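Side-chain contacts in o-succinylbenzoate synthase (Synechococcus elongatus, PDB 2OZT), which converts 2-succinyl-6-hydroxy-2,4-cyclohexadiene-1-carboxylate to 2-succinylbenzoate with loss of water, a divalent-metal-dependent step of phylloquinone biosynthesis: residues A[8-13]-A[44-49]; A[54-59]-A[85-90]; A[62-67]-A[78-83]; A[244-249]-A[281-286]. One frame throughout, in Å; residues are numbered along the deposited sequence.

Contact 1: A[8-13]-A[44-49]; sequences RIYEEP and YGEIAP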
loop_
_atom_site.group_PDB
_atom_site.type_symbol
_atom_site.label_atom_id
_atom_site.label_comp_id
_atom_site.label_asym_id
_atom_site.label_seq_id
_atom_site.Cartn_x
_atom_site.Cartn_y
_atom_site.Cartn_z
ATOM N N ARG A 8 -8.979 -17.820 -10.983
ATOM C CA ARG A 8 -8.532 -18.870 -10.074
ATOM C C ARG A 8 -8.219 -18.261 -8.735
ATOM O O ARG A 8 -7.553 -17.230 -8.687
ATOM C CB ARG A 8 -7.267 -19.554 -10.586
ATOM C CG ARG A 8 -7.565 -20.362 -11.874
ATOM C CD ARG A 8 -6.333 -21.021 -12.527
ATOM N NE ARG A 8 -6.710 -21.835 -13.706
ATOM C CZ ARG A 8 -5.855 -22.559 -14.452
ATOM N NH1 ARG A 8 -4.558 -22.602 -14.162
ATOM N NH2 ARG A 8 -6.306 -23.255 -15.499
ATOM N N ILE A 9 -8.657 -18.930 -7.668
ATOM C CA ILE A 9 -8.230 -18.565 -6.306
ATOM C C ILE A 9 -6.792 -18.980 -6.091
ATOM O O ILE A 9 -6.325 -19.963 -6.670
ATOM C CB ILE A 9 -9.135 -19.215 -5.269
ATOM C CG1 ILE A 9 -9.055 -18.418 -3.958
ATOM C CG2 ILE A 9 -8.749 -20.697 -5.040
ATOM C CD1 ILE A 9 -10.111 -18.804 -2.910
ATOM N N TYR A 10 -6.098 -18.213 -5.239
ATOM C CA TYR A 10 -4.779 -18.602 -4.724
ATOM C C TYR A 10 -4.757 -18.457 -3.226
ATOM O O TYR A 10 -5.499 -17.676 -2.705
ATOM C CB TYR A 10 -3.662 -17.780 -5.382
ATOM C CG TYR A 10 -3.482 -16.336 -4.921
ATOM C CD1 TYR A 10 -2.841 -16.042 -3.720
ATOM C CD2 TYR A 10 -3.926 -15.279 -5.707
ATOM C CE1 TYR A 10 -2.623 -14.739 -3.321
ATOM C CE2 TYR A 10 -3.703 -13.943 -5.320
ATOM C CZ TYR A 10 -3.055 -13.683 -4.121
ATOM O OH TYR A 10 -2.823 -12.371 -3.737
ATOM N N GLU A 11 -3.946 -19.274 -2.544
ATOM C CA GLU A 11 -3.733 -19.122 -1.090
ATOM C C GLU A 11 -2.265 -19.454 -0.863
ATOM O O GLU A 11 -1.892 -20.635 -0.866
ATOM C CB GLU A 11 -4.675 -20.039 -0.281
ATOM C CG GLU A 11 -4.462 -20.043 1.261
ATOM C CD GLU A 11 -5.765 -20.242 2.060
ATOM O OE1 GLU A 11 -6.257 -21.387 2.252
ATOM O OE2 GLU A 11 -6.305 -19.229 2.534
ATOM N N GLU A 12 -1.441 -18.416 -0.681
ATOM C CA GLU A 12 0.017 -18.508 -0.690
ATOM C C GLU A 12 0.614 -18.278 0.710
ATOM O O GLU A 12 0.418 -17.236 1.318
ATOM C CB GLU A 12 0.578 -17.488 -1.694
ATOM C CG GLU A 12 2.064 -17.559 -1.912
ATOM C CD GLU A 12 2.577 -16.482 -2.833
ATOM O OE1 GLU A 12 1.856 -16.114 -3.811
ATOM O OE2 GLU A 12 3.715 -16.016 -2.580
ATOM N N PRO A 13 1.329 -19.275 1.252
ATOM C CA PRO A 13 1.970 -19.024 2.534
ATOM C C PRO A 13 2.941 -17.830 2.503
ATOM O O PRO A 13 3.654 -17.607 1.513
ATOM C CB PRO A 13 2.744 -20.336 2.782
ATOM C CG PRO A 13 1.903 -21.377 2.037
ATOM C CD PRO A 13 1.536 -20.662 0.782
ATOM N N TYR A 44 -3.642 -10.238 -17.672
ATOM C CA TYR A 44 -3.782 -10.818 -16.305
ATOM C C TYR A 44 -4.018 -9.733 -15.280
ATOM O O TYR A 44 -3.526 -8.633 -15.435
ATOM C CB TYR A 44 -2.529 -11.596 -15.882
ATOM C CG TYR A 44 -2.183 -12.794 -16.733
ATOM C CD1 TYR A 44 -2.550 -14.091 -16.358
ATOM C CD2 TYR A 44 -1.471 -12.612 -17.914
ATOM C CE1 TYR A 44 -2.189 -15.176 -17.188
ATOM C CE2 TYR A 44 -1.114 -13.663 -18.705
ATOM C CZ TYR A 44 -1.471 -14.920 -18.348
ATOM O OH TYR A 44 -1.076 -15.920 -19.234
ATOM N N GLY A 45 -4.746 -10.083 -14.217
ATOM C CA GLY A 45 -4.988 -9.124 -13.122
ATOM C C GLY A 45 -5.073 -9.934 -11.843
ATOM O O GLY A 45 -5.167 -11.168 -11.832
ATOM N N GLU A 46 -5.019 -9.185 -10.745
ATOM C CA GLU A 46 -5.072 -9.796 -9.411
ATOM C C GLU A 46 -6.001 -9.006 -8.507
ATOM O O GLU A 46 -5.907 -7.779 -8.419
ATOM C CB GLU A 46 -3.666 -9.837 -8.833
ATOM C CG GLU A 46 -3.609 -10.345 -7.379
ATOM C CD GLU A 46 -2.180 -10.504 -6.854
ATOM O OE1 GLU A 46 -1.167 -10.362 -7.601
ATOM O OE2 GLU A 46 -2.074 -10.746 -5.594
ATOM N N ILE A 47 -6.876 -9.741 -7.806
ATOM C CA ILE A 47 -7.814 -9.184 -6.808
ATOM C C ILE A 47 -7.439 -9.760 -5.448
ATOM O O ILE A 47 -7.579 -10.964 -5.205
ATOM C CB ILE A 47 -9.254 -9.638 -7.117
ATOM C CG1 ILE A 47 -9.637 -9.209 -8.556
ATOM C CG2 ILE A 47 -10.272 -9.146 -6.125
ATOM C CD1 ILE A 47 -10.983 -9.775 -9.046
ATOM N N ALA A 48 -6.927 -8.909 -4.551
ATOM C CA ALA A 48 -6.445 -9.389 -3.260
ATOM C C ALA A 48 -6.793 -8.426 -2.125
ATOM O O ALA A 48 -5.887 -7.815 -1.557
ATOM C CB ALA A 48 -4.916 -9.580 -3.340
ATOM N N PRO A 49 -8.067 -8.319 -1.738
ATOM C CA PRO A 49 -8.378 -7.475 -0.591
ATOM C C PRO A 49 -7.643 -7.993 0.659
ATOM O O PRO A 49 -7.301 -9.202 0.763
ATOM C CB PRO A 49 -9.880 -7.621 -0.437
ATOM C CG PRO A 49 -10.211 -9.002 -1.062
ATOM C CD PRO A 49 -9.249 -9.031 -2.255
#
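Y10 and E46 meet through a short hydrogen bond, in which the hydroxyl OH of Y10 donates to OE2 of E46 over 2.6 Å. The hydroxyl oxygen comes to the anti side of OE2, 29° out of the carboxylate plane; ring and carboxylate planes stand almost perpendicular, 86° apart. A long side chain is needed at both positions, because the backbones stay well apart: the closest CA atoms, those of Y10 and A48, are 9.5 Å from each other. E46 supplies its share of the reach with CG anti to the backbone N (chi1 175°) and an extended chain beyond it.

Other polar partners surround this pair. R304 bonds to Y10 OH through NH1 and forms a salt bridge with E12 through NH2, while G276 N and A279 N hold OE2 and OE1 of E46. Both carboxylate oxygens are therefore satisfied although the group is buried, and its charge is probably eased by lying at the N-terminal end of helix 277-290.

CB of A48 adds a van der Waals contact, 3.5 Å from Y10 OH.

Strand 23-36 runs between the two segments in the antiparallel sheet, pairing with both, and its Y32 stacks on the Y10 ring. On the other face of the sheet from Y10 and E46, helix 58-67 packs against I9 and I47, while helix 277-290 meets E46 through I278.

Contact 2: A[54-59]-A[85-90]; sequences GSETLN and PAAQFG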
loop_
_atom_site.group_PDB
_atom_site.type_symbol
_atom_site.label_atom_id
_atom_site.label_comp_id
_atom_site.label_asym_id
_atom_site.label_seq_id
_atom_site.Cartn_x
_atom_site.Cartn_y
_atom_site.Cartn_z
ATOM N N GLY A 54 -10.780 -2.154 5.328
ATOM C CA GLY A 54 -12.061 -1.933 4.678
ATOM C C GLY A 54 -13.043 -3.096 4.765
ATOM O O GLY A 54 -12.786 -4.112 5.431
ATOM N N SER A 55 -14.146 -2.966 4.037
ATOM C CA SER A 55 -15.247 -3.923 4.122
ATOM C C SER A 55 -15.240 -4.997 3.046
ATOM O O SER A 55 -16.053 -5.929 3.100
ATOM C CB SER A 55 -16.599 -3.190 4.055
ATOM O OG SER A 55 -16.705 -2.440 2.851
ATOM N N GLU A 56 -14.352 -4.871 2.060
ATOM C CA GLU A 56 -14.373 -5.859 0.972
ATOM C C GLU A 56 -13.777 -7.176 1.463
ATOM O O GLU A 56 -12.729 -7.203 2.154
ATOM C CB GLU A 56 -13.539 -5.327 -0.203
ATOM C CG GLU A 56 -13.435 -6.293 -1.374
ATOM C CD GLU A 56 -12.731 -5.613 -2.563
ATOM O OE1 GLU A 56 -11.934 -4.687 -2.299
ATOM O OE2 GLU A 56 -12.938 -6.047 -3.732
ATOM N N THR A 57 -14.450 -8.273 1.123
ATOM C CA THR A 57 -13.942 -9.610 1.453
ATOM C C THR A 57 -13.676 -10.408 0.182
ATOM O O THR A 57 -14.310 -10.199 -0.832
ATOM C CB THR A 57 -14.947 -10.424 2.312
ATOM O OG1 THR A 57 -16.140 -10.660 1.545
ATOM C CG2 THR A 57 -15.269 -9.658 3.633
ATOM N N LEU A 58 -12.732 -11.328 0.265
ATOM C CA LEU A 58 -12.449 -12.178 -0.862
ATOM C C LEU A 58 -13.713 -12.945 -1.223
ATOM O O LEU A 58 -14.004 -13.165 -2.419
ATOM C CB LEU A 58 -11.314 -13.131 -0.544
ATOM C CG LEU A 58 -10.883 -14.002 -1.724
ATOM C CD1 LEU A 58 -10.402 -13.130 -2.896
ATOM C CD2 LEU A 58 -9.797 -14.993 -1.305
ATOM N N ASN A 59 -14.487 -13.396 -0.244
ATOM C CA ASN A 59 -15.738 -14.108 -0.605
ATOM C C ASN A 59 -16.676 -13.281 -1.444
ATOM O O ASN A 59 -17.326 -13.805 -2.387
ATOM C CB ASN A 59 -16.451 -14.591 0.664
ATOM C CG ASN A 59 -15.738 -15.753 1.312
ATOM O OD1 ASN A 59 -14.780 -16.315 0.778
ATOM N ND2 ASN A 59 -16.183 -16.097 2.532
ATOM N N PRO A 85 -13.525 -2.503 -4.267
ATOM C CA PRO A 85 -12.449 -1.785 -4.978
ATOM C C PRO A 85 -11.280 -2.649 -5.416
ATOM O O PRO A 85 -10.694 -2.378 -6.470
ATOM C CB PRO A 85 -11.982 -0.730 -3.972
ATOM C CG PRO A 85 -12.427 -1.256 -2.623
ATOM C CD PRO A 85 -13.725 -2.025 -2.889
ATOM N N ALA A 86 -10.923 -3.688 -4.657
ATOM C CA ALA A 86 -9.873 -4.601 -5.157
ATOM C C ALA A 86 -10.306 -5.318 -6.454
ATOM O O ALA A 86 -9.476 -5.531 -7.333
ATOM C CB ALA A 86 -9.431 -5.600 -4.047
ATOM N N ALA A 87 -11.591 -5.683 -6.520
ATOM C CA ALA A 87 -12.111 -6.257 -7.779
ATOM C C ALA A 87 -12.045 -5.245 -8.918
ATOM O O ALA A 87 -11.651 -5.621 -10.037
ATOM C CB ALA A 87 -13.537 -6.758 -7.572
ATOM N N GLN A 88 -12.422 -3.990 -8.661
ATOM C CA GLN A 88 -12.263 -2.927 -9.658
ATOM C C GLN A 88 -10.809 -2.843 -10.138
ATOM O O GLN A 88 -10.533 -2.754 -11.348
ATOM C CB GLN A 88 -12.716 -1.570 -9.141
ATOM C CG GLN A 88 -14.192 -1.454 -8.729
ATOM C CD GLN A 88 -14.493 -0.062 -8.158
ATOM O OE1 GLN A 88 -13.849 0.401 -7.191
ATOM N NE2 GLN A 88 -15.511 0.588 -8.717
ATOM N N PHE A 89 -9.853 -2.865 -9.219
ATOM C CA PHE A 89 -8.440 -2.818 -9.608
ATOM C C PHE A 89 -8.073 -4.026 -10.448
ATOM O O PHE A 89 -7.434 -3.903 -11.519
ATOM C CB PHE A 89 -7.551 -2.791 -8.342
ATOM C CG PHE A 89 -6.099 -3.099 -8.602
ATOM C CD1 PHE A 89 -5.207 -2.111 -8.970
ATOM C CD2 PHE A 89 -5.610 -4.415 -8.508
ATOM C CE1 PHE A 89 -3.863 -2.373 -9.170
ATOM C CE2 PHE A 89 -4.256 -4.697 -8.732
ATOM C CZ PHE A 89 -3.371 -3.682 -9.064
ATOM N N GLY A 90 -8.492 -5.209 -9.993
ATOM C CA GLY A 90 -8.103 -6.413 -10.739
ATOM C C GLY A 90 -8.633 -6.451 -12.164
ATOM O O GLY A 90 -7.854 -6.740 -13.094
#
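E56 and P85 bring the backbones nearest, with CA atoms 7.5 Å apart, where the loop just before helix 58-67 passes the first turn of helix 85-97. E56 spans the gap with a straight side chain, CG anti to the backbone N (chi1 178°), which delivers its carboxylate to the start of that helix. There the two oxygens divide the work: A86 N donates to OE1 of E56 at 2.8 Å (160° at the hydrogen), and A87 N donates to OE2 of E56 at 3.1 Å (155°). Each oxygen uses its syn lone pair, so the group grips two successive amides. P85 suits the first turn because it has no N-H to satisfy; its CD lies 3.3 Å from OE1 of E56. Small alanines let the carboxylate come close, with CB of A86 3.2 Å from OE1 of E56.

With an alanine in place of E56, the A86 and A87 amides would probably lose their acceptors. Amides in a first helical turn lack acceptors within the helix, and the carboxylate supplies them. The positive end of the helix dipole is likely to stabilise the charge of E56, partly offsetting the nearby carboxylate of D61.

Contact 3: A[62-67]-A[78-83]; sequences IALCQQ and ATIPEA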
loop_
_atom_site.group_PDB
_atom_site.type_symbol
_atom_site.label_atom_id
_atom_site.label_comp_id
_atom_site.label_asym_id
_atom_site.label_seq_id
_atom_site.Cartn_x
_atom_site.Cartn_y
_atom_site.Cartn_z
ATOM N N ILE A 62 -15.324 -13.234 -4.958
ATOM C CA ILE A 62 -15.574 -14.539 -5.608
ATOM C C ILE A 62 -17.002 -14.572 -6.135
ATOM O O ILE A 62 -17.248 -14.963 -7.305
ATOM C CB ILE A 62 -15.304 -15.749 -4.638
ATOM C CG1 ILE A 62 -13.807 -15.917 -4.424
ATOM C CG2 ILE A 62 -15.834 -17.067 -5.275
ATOM C CD1 ILE A 62 -13.463 -16.709 -3.171
ATOM N N ALA A 63 -17.942 -14.127 -5.319
ATOM C CA ALA A 63 -19.341 -14.078 -5.741
ATOM C C ALA A 63 -19.474 -13.186 -6.986
ATOM O O ALA A 63 -20.149 -13.539 -7.952
ATOM C CB ALA A 63 -20.215 -13.582 -4.636
ATOM N N LEU A 64 -18.811 -12.031 -6.979
ATOM C CA LEU A 64 -18.780 -11.155 -8.143
ATOM C C LEU A 64 -18.280 -11.898 -9.355
ATOM O O LEU A 64 -18.930 -11.850 -10.425
ATOM C CB LEU A 64 -17.824 -9.974 -7.887
ATOM C CG LEU A 64 -17.673 -9.100 -9.140
ATOM C CD1 LEU A 64 -18.922 -8.257 -9.462
ATOM C CD2 LEU A 64 -16.400 -8.284 -9.074
ATOM N N CYS A 65 -17.150 -12.599 -9.242
ATOM C CA CYS A 65 -16.604 -13.320 -10.387
ATOM C C CYS A 65 -17.608 -14.335 -10.918
ATOM O O CYS A 65 -17.694 -14.543 -12.120
ATOM C CB CYS A 65 -15.290 -14.017 -10.045
ATOM S SG CYS A 65 -13.958 -12.779 -9.893
ATOM N N GLN A 66 -18.387 -14.950 -10.038
ATOM C CA GLN A 66 -19.341 -15.982 -10.484
ATOM C C GLN A 66 -20.594 -15.380 -11.083
ATOM O O GLN A 66 -21.351 -16.090 -11.775
ATOM C CB GLN A 66 -19.703 -16.914 -9.302
ATOM C CG GLN A 66 -18.508 -17.702 -8.875
ATOM C CD GLN A 66 -18.828 -18.781 -7.888
ATOM O OE1 GLN A 66 -19.524 -18.563 -6.895
ATOM N NE2 GLN A 66 -18.300 -19.963 -8.150
ATOM N N GLN A 67 -20.845 -14.102 -10.836
ATOM C CA GLN A 67 -22.040 -13.420 -11.345
ATOM C C GLN A 67 -21.813 -12.755 -12.694
ATOM O O GLN A 67 -22.773 -12.546 -13.449
ATOM C CB GLN A 67 -22.514 -12.348 -10.356
ATOM C CG GLN A 67 -23.162 -12.890 -9.071
ATOM C CD GLN A 67 -23.009 -11.922 -7.919
ATOM O OE1 GLN A 67 -22.690 -10.741 -8.122
ATOM N NE2 GLN A 67 -23.219 -12.418 -6.689
ATOM N N ALA A 78 -18.112 -1.861 -15.762
ATOM C CA ALA A 78 -18.691 -0.725 -15.045
ATOM C C ALA A 78 -19.766 -1.141 -14.042
ATOM O O ALA A 78 -20.106 -0.359 -13.149
ATOM C CB ALA A 78 -19.217 0.342 -16.037
ATOM N N THR A 79 -20.253 -2.383 -14.129
ATOM C CA THR A 79 -21.271 -2.868 -13.185
ATOM C C THR A 79 -20.619 -3.364 -11.888
ATOM O O THR A 79 -21.313 -3.643 -10.912
ATOM C CB THR A 79 -22.175 -3.981 -13.768
ATOM O OG1 THR A 79 -21.408 -5.163 -14.013
ATOM C CG2 THR A 79 -22.821 -3.525 -15.070
ATOM N N ILE A 80 -19.293 -3.469 -11.860
ATOM C CA ILE A 80 -18.640 -3.931 -10.620
ATOM C C ILE A 80 -18.908 -2.934 -9.480
ATOM O O ILE A 80 -18.638 -1.744 -9.640
ATOM C CB ILE A 80 -17.128 -4.162 -10.805
ATOM C CG1 ILE A 80 -16.887 -5.271 -11.835
ATOM C CG2 ILE A 80 -16.478 -4.538 -9.415
ATOM C CD1 ILE A 80 -15.460 -5.310 -12.395
ATOM N N PRO A 81 -19.478 -3.398 -8.338
ATOM C CA PRO A 81 -19.812 -2.463 -7.249
ATOM C C PRO A 81 -18.618 -1.657 -6.739
ATOM O O PRO A 81 -17.517 -2.197 -6.608
ATOM C CB PRO A 81 -20.345 -3.397 -6.144
ATOM C CG PRO A 81 -20.847 -4.607 -6.868
ATOM C CD PRO A 81 -19.931 -4.775 -8.044
ATOM N N GLU A 82 -18.830 -0.377 -6.450
ATOM C CA GLU A 82 -17.831 0.462 -5.813
ATOM C C GLU A 82 -17.408 -0.123 -4.481
ATOM O O GLU A 82 -16.312 0.185 -3.984
ATOM C CB GLU A 82 -18.386 1.893 -5.612
ATOM C CG GLU A 82 -17.516 2.820 -4.740
ATOM C CD GLU A 82 -18.038 4.252 -4.680
ATOM O OE1 GLU A 82 -18.672 4.709 -5.655
ATOM O OE2 GLU A 82 -17.801 4.925 -3.655
ATOM N N ALA A 83 -18.263 -0.965 -3.889
ATOM C CA ALA A 83 -17.941 -1.570 -2.593
ATOM C C ALA A 83 -16.885 -2.683 -2.725
ATOM O O ALA A 83 -16.452 -3.245 -1.732
ATOM C CB ALA A 83 -19.203 -2.114 -1.925
#
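L64 projects from helix 58-67 onto I80 and P81, and each of its two methyls meets a different residue. CD2 makes the tighter meeting, 3.8 Å from CG2 of I80 and 4.1 Å from CG1 of I80, so one leucine methyl lies against both branches of the isoleucine. The two side chains cross at about a right angle. L64 gets there with CG anti to its backbone N (chi1 175°), which carries both methyls out from the helix toward the loop. I80 turns CG2 the same way, anti to its own N, and a beta-branched residue offers a broad apolar flank at this buried place. Behind them, helix 85-97 closes the cluster: F91 touches both L64 and I80, A87 packs on L64, and Q88 on I80.

These helices and the loop 78-83 belong to the N-terminal capping domain of the enolase superfamily, in which an antiparallel sheet is backed by helices. Next to L64 round helix 58-67, C65 packs against W5 and W7 of the sheet.

The solvent side has fewer contacts: P81 is exposed and meets L64 through CD of its ring, 3.9 Å from CD1 of L64, with the leucine and the proline ring running antiparallel alongside each other. Proline suits this place, since its ring is apolar toward L64 while its rigid backbone fits an extended loop.

Contact 4: A[244-249]-A[281-286]; sequences IKTALF and TAIFHL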
loop_
_atom_site.group_PDB
_atom_site.type_symbol
_atom_site.label_atom_id
_atom_site.label_comp_id
_atom_site.label_asym_id
_atom_site.label_seq_id
_atom_site.Cartn_x
_atom_site.Cartn_y
_atom_site.Cartn_z
ATOM N N ILE A 244 -1.255 5.194 -0.289
ATOM C CA ILE A 244 -2.200 4.565 -1.210
ATOM C C ILE A 244 -1.804 3.125 -1.470
ATOM O O ILE A 244 -0.664 2.861 -1.923
ATOM C CB ILE A 244 -2.137 5.306 -2.563
ATOM C CG1 ILE A 244 -2.492 6.795 -2.428
ATOM C CG2 ILE A 244 -3.063 4.626 -3.614
ATOM C CD1 ILE A 244 -3.891 7.071 -1.830
ATOM N N LYS A 245 -2.724 2.204 -1.171
ATOM C CA LYS A 245 -2.522 0.793 -1.533
ATOM C C LYS A 245 -3.287 0.534 -2.809
ATOM O O LYS A 245 -4.483 0.271 -2.803
ATOM C CB LYS A 245 -3.049 -0.161 -0.450
ATOM C CG LYS A 245 -2.173 -0.209 0.825
ATOM C CD LYS A 245 -2.171 1.077 1.713
ATOM C CE LYS A 245 -3.550 1.462 2.242
ATOM N NZ LYS A 245 -3.383 2.751 3.100
ATOM N N THR A 246 -2.566 0.678 -3.920
ATOM C CA THR A 246 -3.226 0.669 -5.224
ATOM C C THR A 246 -4.050 -0.610 -5.452
ATOM O O THR A 246 -5.129 -0.543 -6.061
ATOM C CB THR A 246 -2.194 0.886 -6.287
ATOM O OG1 THR A 246 -1.539 2.141 -6.077
ATOM C CG2 THR A 246 -2.785 0.930 -7.707
ATOM N N ALA A 247 -3.557 -1.742 -4.967
ATOM C CA ALA A 247 -4.280 -2.996 -5.199
ATOM C C ALA A 247 -5.621 -3.037 -4.486
ATOM O O ALA A 247 -6.497 -3.856 -4.830
ATOM C CB ALA A 247 -3.406 -4.180 -4.766
ATOM N N LEU A 248 -5.781 -2.188 -3.447
ATOM C CA LEU A 248 -7.018 -2.197 -2.646
ATOM C C LEU A 248 -7.975 -1.047 -2.947
ATOM O O LEU A 248 -9.073 -0.989 -2.408
ATOM C CB LEU A 248 -6.692 -2.094 -1.142
ATOM C CG LEU A 248 -5.621 -3.044 -0.638
ATOM C CD1 LEU A 248 -5.450 -2.833 0.912
ATOM C CD2 LEU A 248 -6.009 -4.515 -0.989
ATOM N N PHE A 249 -7.519 -0.126 -3.803
ATOM C CA PHE A 249 -8.077 1.215 -3.857
ATOM C C PHE A 249 -9.279 1.373 -4.787
ATOM O O PHE A 249 -10.188 2.166 -4.486
ATOM C CB PHE A 249 -6.926 2.134 -4.286
ATOM C CG PHE A 249 -7.320 3.519 -4.691
ATOM C CD1 PHE A 249 -7.257 4.602 -3.778
ATOM C CD2 PHE A 249 -7.680 3.767 -6.018
ATOM C CE1 PHE A 249 -7.575 5.914 -4.210
ATOM C CE2 PHE A 249 -8.039 5.052 -6.437
ATOM C CZ PHE A 249 -7.964 6.114 -5.529
ATOM N N THR A 281 3.346 -5.909 -10.415
ATOM C CA THR A 281 3.836 -5.480 -11.720
ATOM C C THR A 281 2.867 -4.489 -12.348
ATOM O O THR A 281 3.299 -3.491 -12.934
ATOM C CB THR A 281 4.084 -6.673 -12.656
ATOM O OG1 THR A 281 4.929 -7.612 -11.998
ATOM C CG2 THR A 281 4.844 -6.198 -13.914
ATOM N N ALA A 282 1.572 -4.722 -12.192
ATOM C CA ALA A 282 0.574 -3.776 -12.639
ATOM C C ALA A 282 0.742 -2.406 -11.978
ATOM O O ALA A 282 0.557 -1.365 -12.620
ATOM C CB ALA A 282 -0.815 -4.299 -12.347
ATOM N N ILE A 283 1.053 -2.399 -10.677
ATOM C CA ILE A 283 1.241 -1.142 -9.989
ATOM C C ILE A 283 2.499 -0.426 -10.498
ATOM O O ILE A 283 2.460 0.780 -10.745
ATOM C CB ILE A 283 1.315 -1.375 -8.454
ATOM C CG1 ILE A 283 -0.043 -1.854 -7.941
ATOM C CG2 ILE A 283 1.692 -0.067 -7.746
ATOM C CD1 ILE A 283 0.020 -2.414 -6.455
ATOM N N PHE A 284 3.610 -1.158 -10.607
ATOM C CA PHE A 284 4.807 -0.530 -11.190
ATOM C C PHE A 284 4.532 0.032 -12.602
ATOM O O PHE A 284 5.100 1.081 -12.950
ATOM C CB PHE A 284 6.021 -1.456 -11.165
ATOM C CG PHE A 284 6.741 -1.447 -9.830
ATOM C CD1 PHE A 284 6.100 -1.886 -8.670
ATOM C CD2 PHE A 284 8.058 -1.014 -9.753
ATOM C CE1 PHE A 284 6.776 -1.866 -7.435
ATOM C CE2 PHE A 284 8.733 -1.010 -8.566
ATOM C CZ PHE A 284 8.115 -1.434 -7.389
ATOM N N HIS A 285 3.695 -0.627 -13.411
ATOM C CA HIS A 285 3.332 -0.041 -14.703
ATOM C C HIS A 285 2.609 1.291 -14.487
ATOM O O HIS A 285 2.857 2.275 -15.197
ATOM C CB HIS A 285 2.422 -1.043 -15.439
ATOM C CG HIS A 285 1.707 -0.479 -16.636
ATOM N ND1 HIS A 285 2.372 -0.033 -17.758
ATOM C CD2 HIS A 285 0.389 -0.275 -16.876
ATOM C CE1 HIS A 285 1.497 0.425 -18.637
ATOM N NE2 HIS A 285 0.286 0.281 -18.134
ATOM N N LEU A 286 1.639 1.310 -13.572
ATOM C CA LEU A 286 0.926 2.552 -13.307
ATOM C C LEU A 286 1.874 3.677 -12.810
ATOM O O LEU A 286 1.668 4.848 -13.108
ATOM C CB LEU A 286 -0.161 2.311 -12.249
ATOM C CG LEU A 286 -1.350 1.477 -12.791
ATOM C CD1 LEU A 286 -2.151 0.870 -11.653
ATOM C CD2 LEU A 286 -2.242 2.391 -13.637
#
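T246 and I283 form the centre of the contact, lying side by side and pointing opposite ways. CG1 of I283 lies 3.9 Å from CB of T246 and equally near CG2 of T246. Farther along the isoleucine, CD1 rests 3.9 Å from the backbone N of A247 and 4.2 Å from CB of A247; the small alanine admits the methyl this close to the main chain. L286, one turn on in the helix, crosses T246 obliquely and brings its CD1 to 4.0 Å from CG2 of T246. T246 turns OG1 beside its backbone N (chi1 -59°), which leaves CG2 anti to that N and facing helix 277-290. No hydrogen bond joins the segments.

An alanine in place of I283 would remove CG1, CG2 and CD1, and would probably open a gap beside T246 and A247.

In the next shell F89 of helix 85-97 touches T246, A247 and I283, F270 of the neighbouring strand lies on T246, and P252 touches L286. K245, the predicted proton acceptor, points away from helix 277-290; its NZ is held by a salt bridge to the metal ligand D221 and by the carbonyls of V243 and V224. Such a lysine at the end of the sixth barrel strand, facing another on the second (K138, predicted proton donor) across the metal site, is characteristic of the muconate lactonizing enzyme subgroup of the enolase superfamily.

How the contacts relate
Contacts 1, 2 and 3 lie in the N-terminal domain, contact 4 in the barrel, and F89 helps join the two: its CD1 is 3.3 Å from O of T246, and its CD2 is 3.4 Å from O of E46. Contacts 2 and 3 share helix 58-67, their centres about 9 Å apart, and L64 CD2 meets A87 CB at 3.6 Å. Contact 1 reaches the barrel through A48 and P49, which pack on L248. The side chains of A86 and A48 come to about 9 and 10 Å from that of K245, so contacts 1 and 2 lie near the predicted proton acceptor, whereas contact 3, about 19 Å from contact 4 between centres, is remote from it.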